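Local coordinates for protein subtilase cytotoxin subunit A (Escherichia coli, PDB 2IY9) that acts as the protease subunit of an AB5 toxin, a subtilisin-like serine endopeptidase that cleaves the host endoplasmic reticulum chaperone BiP and so triggers ER stress and cell death, at residues 59-64 / 96-101; 90-95 / 256-261; 125-130 / 160-165. One frame throughout, in Å; residues are numbered along the deposited sequence.

Contact 1 of 3, residues 59-64 / 96-101; sequences GGLSDS and LIASRY
G60 and Y101 bring the backbones of 59-64 and 96-101 to a CA separation of 4.5 Å, and a nearly straight hydrogen bond, R100 N to G60 O (2.8 Å, 170° at the hydrogen), ties the two loops there. Such proximity depends on G60 lacking a side chain: G60 CA lies 3.2 Å from Y101 O and also sits over the face of the Y101 ring, 3.8 Å from its centroid and 9° off the normal, a CH-pi contact. The ring comes back over G60 because Y101 CG stands between its backbone N and carbonyl carbon (chi1 52°), which carries OH to within 2.9 Å of G59 O. G59 O accepts from two donors, S62 N and S62 OG. R100 reaches past G60 with its chain extended from CG to NE, laying one guanidinium face against D63 O. Waters link the polar groups: one joins R100 NH1 to D63 OD2, another D63 OD2 to Y101 OH, and a third lies between S64 OG, A98 O and R100 NE, which also bonds weakly to P108 O. Apolar packing falls to L61, whose CD2 is 4.5 Å from A98 CB. The contact joins the loop between strands 47-52 and 65-70 to the C-terminal end of helix 84-98; L61 also packs on T91 and A94 of that helix and on L259 of strand 256-259, while A98 and R100 touch strand 111-116.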
loop_
_atom_site.group_PDB
_atom_site.type_symbol
_atom_site.label_atom_id
_atom_site.label_comp_id
_atom_site.label_asym_id
_atom_site.label_seq_id
_atom_site.Cartn_x
_atom_site.Cartn_y
_atom_site.Cartn_z
ATOM N N GLY A 59 -3.364 21.171 -0.940
ATOM C CA GLY A 59 -1.926 21.237 -0.684
ATOM C C GLY A 59 -1.127 20.530 -1.762
ATOM O O GLY A 59 -1.395 20.713 -2.964
ATOM N N GLY A 60 -0.166 19.707 -1.338
ATOM C CA GLY A 60 0.660 18.896 -2.249
ATOM C C GLY A 60 -0.066 17.899 -3.139
ATOM O O GLY A 60 0.523 17.365 -4.084
ATOM N N LEU A 61 -1.336 17.655 -2.834
ATOM C CA LEU A 61 -2.202 16.780 -3.634
ATOM C C LEU A 61 -3.133 17.557 -4.576
ATOM O O LEU A 61 -4.019 16.977 -5.215
ATOM C CB LEU A 61 -3.033 15.902 -2.699
ATOM C CG LEU A 61 -2.251 14.823 -1.959
ATOM C CD1 LEU A 61 -3.165 14.128 -0.957
ATOM C CD2 LEU A 61 -1.630 13.822 -2.945
ATOM N N SER A 62 -2.908 18.863 -4.666
ATOM C CA SER A 62 -3.772 19.765 -5.424
ATOM C C SER A 62 -3.942 19.395 -6.883
ATOM O O SER A 62 -5.006 19.632 -7.461
ATOM C CB SER A 62 -3.263 21.202 -5.313
ATOM O OG SER A 62 -3.643 21.746 -4.065
ATOM N N ASP A 63 -2.890 18.838 -7.473
ATOM C CA ASP A 63 -2.880 18.440 -8.879
ATOM C C ASP A 63 -2.823 16.912 -9.074
ATOM O O ASP A 63 -2.427 16.443 -10.142
ATOM C CB ASP A 63 -1.676 19.084 -9.578
ATOM C CG ASP A 63 -1.671 20.595 -9.457
ATOM O OD1 ASP A 63 -2.756 21.199 -9.567
ATOM O OD2 ASP A 63 -0.585 21.172 -9.230
ATOM N N SER A 64 -3.219 16.152 -8.054
ATOM C CA SER A 64 -3.030 14.701 -8.035
ATOM C C SER A 64 -4.254 13.881 -8.446
ATOM O O SER A 64 -4.153 12.668 -8.641
ATOM C CB SER A 64 -2.570 14.245 -6.643
ATOM O OG SER A 64 -1.315 14.806 -6.302
ATOM N N LEU A 96 1.512 10.359 1.134
ATOM C CA LEU A 96 2.742 9.561 1.214
ATOM C C LEU A 96 3.144 8.955 -0.136
ATOM O O LEU A 96 4.329 8.848 -0.444
ATOM C CB LEU A 96 2.618 8.465 2.279
ATOM C CG LEU A 96 2.495 8.956 3.724
ATOM C CD1 LEU A 96 2.226 7.769 4.634
ATOM C CD2 LEU A 96 3.744 9.756 4.188
ATOM N N ILE A 97 2.140 8.588 -0.928
ATOM C CA ILE A 97 2.342 8.054 -2.268
ATOM C C ILE A 97 2.758 9.151 -3.252
ATOM O O ILE A 97 3.712 8.979 -4.015
ATOM C CB ILE A 97 1.067 7.346 -2.774
ATOM C CG1 ILE A 97 0.747 6.119 -1.903
ATOM C CG2 ILE A 97 1.194 6.939 -4.267
ATOM C CD1 ILE A 97 -0.679 5.622 -2.108
ATOM N N ALA A 98 2.049 10.276 -3.238
ATOM C CA ALA A 98 2.075 11.174 -4.410
ATOM C C ALA A 98 2.227 12.689 -4.191
ATOM O O ALA A 98 2.264 13.450 -5.175
ATOM C CB ALA A 98 0.844 10.894 -5.262
ATOM N N SER A 99 2.272 13.154 -2.942
ATOM C CA SER A 99 2.314 14.615 -2.704
ATOM C C SER A 99 3.480 15.303 -3.429
ATOM O O SER A 99 4.607 14.821 -3.401
ATOM C CB SER A 99 2.340 14.954 -1.207
ATOM O OG SER A 99 2.682 16.328 -1.019
ATOM N N ARG A 100 3.194 16.433 -4.071
ATOM C CA ARG A 100 4.180 17.126 -4.913
ATOM C C ARG A 100 4.947 18.228 -4.203
ATOM O O ARG A 100 5.947 18.729 -4.715
ATOM C CB ARG A 100 3.493 17.679 -6.163
ATOM C CG ARG A 100 2.914 16.557 -6.982
ATOM C CD ARG A 100 2.445 16.981 -8.361
ATOM N NE ARG A 100 1.969 15.793 -9.059
ATOM C CZ ARG A 100 1.503 15.770 -10.305
ATOM N NH1 ARG A 100 1.446 16.890 -11.025
ATOM N NH2 ARG A 100 1.094 14.617 -10.825
ATOM N N TYR A 101 4.452 18.623 -3.038
ATOM C CA TYR A 101 5.149 19.570 -2.175
ATOM C C TYR A 101 4.565 19.505 -0.776
ATOM O O TYR A 101 3.431 19.051 -0.589
ATOM C CB TYR A 101 5.085 21.006 -2.737
ATOM C CG TYR A 101 3.700 21.524 -3.091
ATOM C CD1 TYR A 101 2.874 22.114 -2.132
ATOM C CD2 TYR A 101 3.238 21.460 -4.402
ATOM C CE1 TYR A 101 1.600 22.605 -2.484
ATOM C CE2 TYR A 101 1.995 21.946 -4.754
ATOM C CZ TYR A 101 1.188 22.516 -3.803
ATOM O OH TYR A 101 -0.042 22.988 -4.196
HETATM O O HOH W 1 0.845 20.271 1.316
HETATM O O HOH W 2 2.075 19.767 -10.327
HETATM O O HOH W 3 -0.812 23.127 -6.949
HETATM O O HOH W 4 0.812 13.570 -7.408
#

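Contact 2 of 3, residues 90-95 / 256-261; sequences GTAMAS and ITFLRP
F258 is the first residue of 256-261 to meet helix 90-95, and it does so through A92: A92 CB lies 3.5 Å from F258 CD1, obliquely to the ring. With F258 CG between its backbone N and carbonyl carbon, the remainder of the ring runs away from the helix, so CB, CG and CD1 make the contact. L259 follows and supplies the polar link. L259 N donates to S95 OG at 3.0 Å and 165°; S95 OG in turn donates to A92 O, one turn back on its own helix, at 2.7 Å. Both roles fix the rotation of the S95 side chain, which takes chi1 75° and thereby turns OG back toward the A92 carbonyl. Packing beside this bond is tight, since S95 CB and L259 CB are only 3.4 Å apart. L259 O faces the helix at A92, with A92 CA 3.4 Å away in a CA-H...O contact, and the leucine's CD2 reaches T91 CG2. R260 leaves the strand directed away from the helix segment; its guanidinium forms salt bridges with E84 and D262. P261 closes the walk with CG 3.6 Å from T91 OG1, a hydroxyl that is hydrogen-bonded to A56 N. The axes of 90-95 and 256-259 come within 6.3 Å, their N-to-C directions 113° apart. H89, probably the charge-relay histidine as in other subtilases, directly precedes the segment on this helix; strand 256-259, paired antiparallel with 265-268, lies across it, while M93 of the same helix packs against S272 and A276 of helix 271-288.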
loop_
_atom_site.group_PDB
_atom_site.type_symbol
_atom_site.label_atom_id
_atom_site.label_comp_id
_atom_site.label_asym_id
_atom_site.label_seq_id
_atom_site.Cartn_x
_atom_site.Cartn_y
_atom_site.Cartn_z
ATOM N N GLY A 90 -7.340 8.748 4.401
ATOM C CA GLY A 90 -7.166 8.654 2.943
ATOM C C GLY A 90 -6.204 9.706 2.400
ATOM O O GLY A 90 -5.310 9.392 1.592
ATOM N N THR A 91 -6.388 10.952 2.843
ATOM C CA THR A 91 -5.517 12.076 2.443
ATOM C C THR A 91 -4.063 11.824 2.864
ATOM O O THR A 91 -3.127 12.054 2.091
ATOM C CB THR A 91 -6.002 13.432 3.045
ATOM O OG1 THR A 91 -7.389 13.626 2.744
ATOM C CG2 THR A 91 -5.208 14.605 2.480
ATOM N N ALA A 92 -3.885 11.354 4.097
ATOM C CA ALA A 92 -2.570 10.987 4.605
ATOM C C ALA A 92 -1.863 9.988 3.671
ATOM O O ALA A 92 -0.718 10.204 3.282
ATOM C CB ALA A 92 -2.688 10.422 6.012
ATOM N N MET A 93 -2.561 8.908 3.318
ATOM C CA MET A 93 -1.976 7.840 2.491
ATOM C C MET A 93 -1.630 8.332 1.094
ATOM O O MET A 93 -0.506 8.113 0.609
ATOM C CB MET A 93 -2.907 6.626 2.429
ATOM C CG MET A 93 -3.278 6.039 3.818
ATOM S SD MET A 93 -1.844 5.542 4.788
ATOM C CE MET A 93 -1.793 6.770 6.082
ATOM N N ALA A 94 -2.588 9.023 0.477
ATOM C CA ALA A 94 -2.402 9.669 -0.814
ATOM C C ALA A 94 -1.184 10.577 -0.787
ATOM O O ALA A 94 -0.401 10.573 -1.732
ATOM C CB ALA A 94 -3.640 10.449 -1.222
ATOM N N SER A 95 -1.007 11.330 0.302
ATOM C CA SER A 95 0.132 12.241 0.387
ATOM C C SER A 95 1.453 11.476 0.395
ATOM O O SER A 95 2.397 11.885 -0.283
ATOM C CB SER A 95 0.014 13.226 1.559
ATOM O OG SER A 95 0.283 12.638 2.825
ATOM N N ILE A 256 6.374 9.055 10.670
ATOM C CA ILE A 256 6.062 9.391 9.281
ATOM C C ILE A 256 5.152 10.620 9.222
ATOM O O ILE A 256 4.054 10.613 9.785
ATOM C CB ILE A 256 5.370 8.205 8.537
ATOM C CG1 ILE A 256 6.140 6.876 8.706
ATOM C CG2 ILE A 256 5.098 8.573 7.073
ATOM C CD1 ILE A 256 7.524 6.782 7.986
ATOM N N THR A 257 5.617 11.674 8.553
ATOM C CA THR A 257 4.845 12.913 8.435
ATOM C C THR A 257 3.885 12.800 7.233
ATOM O O THR A 257 4.274 12.303 6.181
ATOM C CB THR A 257 5.781 14.139 8.288
ATOM O OG1 THR A 257 6.746 14.141 9.356
ATOM C CG2 THR A 257 5.003 15.431 8.353
ATOM N N PHE A 258 2.641 13.243 7.405
ATOM C CA PHE A 258 1.615 13.136 6.358
ATOM C C PHE A 258 0.712 14.371 6.284
ATOM O O PHE A 258 0.701 15.205 7.194
ATOM C CB PHE A 258 0.766 11.879 6.570
ATOM C CG PHE A 258 0.116 11.811 7.925
ATOM C CD1 PHE A 258 -1.007 12.588 8.217
ATOM C CD2 PHE A 258 0.638 10.985 8.914
ATOM C CE1 PHE A 258 -1.606 12.538 9.478
ATOM C CE2 PHE A 258 0.042 10.918 10.171
ATOM C CZ PHE A 258 -1.081 11.698 10.454
ATOM N N LEU A 259 -0.051 14.469 5.198
ATOM C CA LEU A 259 -0.950 15.588 4.952
ATOM C C LEU A 259 -2.353 15.345 5.524
ATOM O O LEU A 259 -2.886 14.228 5.429
ATOM C CB LEU A 259 -1.056 15.829 3.439
ATOM C CG LEU A 259 -1.828 17.050 2.930
ATOM C CD1 LEU A 259 -1.121 18.327 3.369
ATOM C CD2 LEU A 259 -1.976 16.997 1.408
ATOM N N ARG A 260 -2.939 16.396 6.103
ATOM C CA ARG A 260 -4.331 16.388 6.587
ATOM C C ARG A 260 -5.234 17.225 5.655
ATOM O O ARG A 260 -4.732 18.121 4.976
ATOM C CB ARG A 260 -4.399 16.969 8.001
ATOM C CG ARG A 260 -3.566 16.242 9.068
ATOM C CD ARG A 260 -3.336 17.157 10.268
ATOM N NE ARG A 260 -4.586 17.788 10.680
ATOM C CZ ARG A 260 -5.455 17.250 11.532
ATOM N NH1 ARG A 260 -5.209 16.068 12.090
ATOM N NH2 ARG A 260 -6.574 17.899 11.826
ATOM N N PRO A 261 -6.558 16.940 5.622
ATOM C CA PRO A 261 -7.490 17.703 4.773
ATOM C C PRO A 261 -7.533 19.214 5.031
ATOM O O PRO A 261 -7.927 19.963 4.139
ATOM C CB PRO A 261 -8.847 17.072 5.088
ATOM C CG PRO A 261 -8.515 15.684 5.519
ATOM C CD PRO A 261 -7.257 15.844 6.318
#

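Contact 3 of 3, residues 125-130 / 160-165; sequences SWIRAI and SVWTEL
I127 meets W162, V161 and L165, and its side chain can be traced outward atom by atom. From CB, held on helix 125-130, the branch I127 CG2 goes to L165 CD1 at 3.8 Å, and touches V161 CG1 at a like distance. The other branch, I127 CG1, stands anti to the carbonyl carbon (chi1 -65°), which places it over the face of the W162 indole: I127 CG1 is 3.6 Å from the centroid of the six-membered ring and 8° off the normal, a well-centred CH-pi contact. I127 CD1, at the tip, continues across that same indole toward its pyrrole part and ends 3.6 Å from V161 CG1. One isoleucine thus fills the angle between the tryptophan ring and the valine.

I130, nearly one turn further along, approaches W162 differently. I130 CD1 comes in at the edge of the indole, near its plane, 3.5 Å from W162 CZ3, and the two side chains cross at about a right angle. I130 CG2 meanwhile rests on L165 CD2 at 3.6 Å. W126 adds its CB, 3.6 Å from W162 CZ2, before its own indole leads away from the interface. All the contacts found between the segments are apolar, and these large side chains bridge the axes of 125-130 and 160-165, which approach to 10.8 Å.

Those segment axes run 21° apart, the direction expected of successive helices in a parallel alpha/beta fold. Helix 125-134 packs on the sheet through W126 and A129 on V51 of strand 47-52 and through W126 and I130 on I149 of strand 147-149; beside it, W162 of helix 160-172 also meets the ring of W198.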
loop_
_atom_site.group_PDB
_atom_site.type_symbol
_atom_site.label_atom_id
_atom_site.label_comp_id
_atom_site.label_asym_id
_atom_site.label_seq_id
_atom_site.Cartn_x
_atom_site.Cartn_y
_atom_site.Cartn_z
ATOM N N SER A 125 -17.773 -2.973 1.085
ATOM C CA SER A 125 -17.417 -1.792 0.305
ATOM C C SER A 125 -16.008 -1.929 -0.278
ATOM O O SER A 125 -15.779 -1.581 -1.442
ATOM C CB SER A 125 -17.536 -0.527 1.159
ATOM O OG SER A 125 -16.754 -0.635 2.330
ATOM N N TRP A 126 -15.093 -2.450 0.543
ATOM C CA TRP A 126 -13.738 -2.821 0.127
ATOM C C TRP A 126 -13.766 -3.663 -1.146
ATOM O O TRP A 126 -13.027 -3.385 -2.100
ATOM C CB TRP A 126 -13.021 -3.608 1.232
ATOM C CG TRP A 126 -12.939 -2.902 2.545
ATOM C CD1 TRP A 126 -13.814 -3.009 3.590
ATOM C CD2 TRP A 126 -11.926 -1.980 2.964
ATOM N NE1 TRP A 126 -13.409 -2.210 4.631
ATOM C CE2 TRP A 126 -12.256 -1.563 4.274
ATOM C CE3 TRP A 126 -10.775 -1.459 2.357
ATOM C CZ2 TRP A 126 -11.478 -0.644 4.991
ATOM C CZ3 TRP A 126 -9.995 -0.550 3.077
ATOM C CH2 TRP A 126 -10.357 -0.149 4.375
ATOM N N ILE A 127 -14.620 -4.687 -1.156
ATOM C CA ILE A 127 -14.761 -5.574 -2.317
ATOM C C ILE A 127 -15.414 -4.884 -3.515
ATOM O O ILE A 127 -14.940 -5.035 -4.643
ATOM C CB ILE A 127 -15.468 -6.907 -1.939
ATOM C CG1 ILE A 127 -14.571 -7.683 -0.962
ATOM C CG2 ILE A 127 -15.793 -7.738 -3.190
ATOM C CD1 ILE A 127 -15.270 -8.743 -0.130
ATOM N N ARG A 128 -16.480 -4.118 -3.277
ATOM C CA ARG A 128 -17.123 -3.359 -4.354
ATOM C C ARG A 128 -16.144 -2.398 -5.037
ATOM O O ARG A 128 -16.162 -2.246 -6.262
ATOM C CB ARG A 128 -18.345 -2.589 -3.848
ATOM C CG ARG A 128 -19.437 -3.455 -3.219
ATOM C CD ARG A 128 -19.954 -4.555 -4.141
ATOM N NE ARG A 128 -20.658 -5.557 -3.339
ATOM C CZ ARG A 128 -20.201 -6.771 -3.043
ATOM N NH1 ARG A 128 -19.036 -7.201 -3.514
ATOM N NH2 ARG A 128 -20.935 -7.574 -2.289
ATOM N N ALA A 129 -15.294 -1.764 -4.232
ATOM C CA ALA A 129 -14.267 -0.849 -4.734
ATOM C C ALA A 129 -13.352 -1.547 -5.719
ATOM O O ALA A 129 -13.064 -1.002 -6.788
ATOM C CB ALA A 129 -13.462 -0.269 -3.580
ATOM N N ILE A 130 -12.921 -2.762 -5.361
ATOM C CA ILE A 130 -11.992 -3.535 -6.177
ATOM C C ILE A 130 -12.682 -4.098 -7.426
ATOM O O ILE A 130 -12.139 -4.012 -8.524
ATOM C CB ILE A 130 -11.305 -4.667 -5.369
ATOM C CG1 ILE A 130 -10.383 -4.084 -4.289
ATOM C CG2 ILE A 130 -10.467 -5.552 -6.298
ATOM C CD1 ILE A 130 -9.969 -5.111 -3.215
ATOM N N SER A 160 -15.137 -16.130 1.703
ATOM C CA SER A 160 -15.456 -16.669 0.400
ATOM C C SER A 160 -15.485 -15.613 -0.689
ATOM O O SER A 160 -15.006 -15.865 -1.787
ATOM C CB SER A 160 -16.804 -17.381 0.462
ATOM O OG SER A 160 -16.730 -18.612 -0.231
ATOM N N VAL A 161 -16.044 -14.438 -0.389
ATOM C CA VAL A 161 -16.116 -13.349 -1.383
ATOM C C VAL A 161 -14.718 -12.781 -1.660
ATOM O O VAL A 161 -14.358 -12.571 -2.815
ATOM C CB VAL A 161 -17.111 -12.222 -0.981
ATOM C CG1 VAL A 161 -17.179 -11.130 -2.069
ATOM C CG2 VAL A 161 -18.508 -12.786 -0.756
ATOM N N TRP A 162 -13.931 -12.564 -0.598
ATOM C CA TRP A 162 -12.542 -12.121 -0.731
ATOM C C TRP A 162 -11.676 -13.135 -1.491
ATOM O O TRP A 162 -10.926 -12.776 -2.397
ATOM C CB TRP A 162 -11.915 -11.881 0.645
ATOM C CG TRP A 162 -12.039 -10.485 1.213
ATOM C CD1 TRP A 162 -12.626 -10.135 2.398
ATOM C CD2 TRP A 162 -11.532 -9.268 0.645
ATOM N NE1 TRP A 162 -12.521 -8.780 2.596
ATOM C CE2 TRP A 162 -11.858 -8.222 1.538
ATOM C CE3 TRP A 162 -10.842 -8.959 -0.530
ATOM C CZ2 TRP A 162 -11.519 -6.885 1.287
ATOM C CZ3 TRP A 162 -10.508 -7.631 -0.780
ATOM C CH2 TRP A 162 -10.845 -6.614 0.124
ATOM N N THR A 163 -11.777 -14.404 -1.110
ATOM C CA THR A 163 -10.936 -15.444 -1.687
ATOM C C THR A 163 -11.240 -15.667 -3.177
ATOM O O THR A 163 -10.327 -15.857 -3.986
ATOM C CB THR A 163 -11.036 -16.740 -0.850
ATOM O OG1 THR A 163 -10.359 -16.535 0.399
ATOM C CG2 THR A 163 -10.409 -17.904 -1.558
ATOM N N GLU A 164 -12.518 -15.623 -3.543
ATOM C CA GLU A 164 -12.895 -15.713 -4.956
ATOM C C GLU A 164 -12.281 -14.549 -5.756
ATOM O O GLU A 164 -11.664 -14.757 -6.810
ATOM C CB GLU A 164 -14.423 -15.740 -5.107
ATOM C CG GLU A 164 -14.919 -16.164 -6.504
ATOM C CD GLU A 164 -14.808 -15.058 -7.553
ATOM O OE1 GLU A 164 -15.033 -13.869 -7.213
ATOM O OE2 GLU A 164 -14.486 -15.375 -8.725
ATOM N N LEU A 165 -12.438 -13.335 -5.236
ATOM C CA LEU A 165 -11.975 -12.122 -5.930
ATOM C C LEU A 165 -10.458 -12.107 -6.094
ATOM O O LEU A 165 -9.946 -11.793 -7.168
ATOM C CB LEU A 165 -12.435 -10.855 -5.194
ATOM C CG LEU A 165 -12.039 -9.551 -5.898
ATOM C CD1 LEU A 165 -13.111 -8.502 -5.808
ATOM C CD2 LEU A 165 -10.704 -9.026 -5.362
#

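How the contacts relate
Contacts 1 and 2 share helix 84-98 and touch each other where L96 of 96-101 packs on 256-261, L96 CD2 coming 3.4 Å from I256 CG2. Contact 3 lies apart, its centre 28 Å from that of contact 1 and 25 Å from that of contact 2, and joins two different helices. Chemistry follows place. Contact 1, at the helix end and partly exposed, relies on backbone atoms, a glycine and bridging waters. Contact 2 is buried and combines apolar packing with one serine hydroxyl that links strand to helix. Contact 3, also largely buried, is wholly apolar, built on an isoleucine set against a tryptophan face.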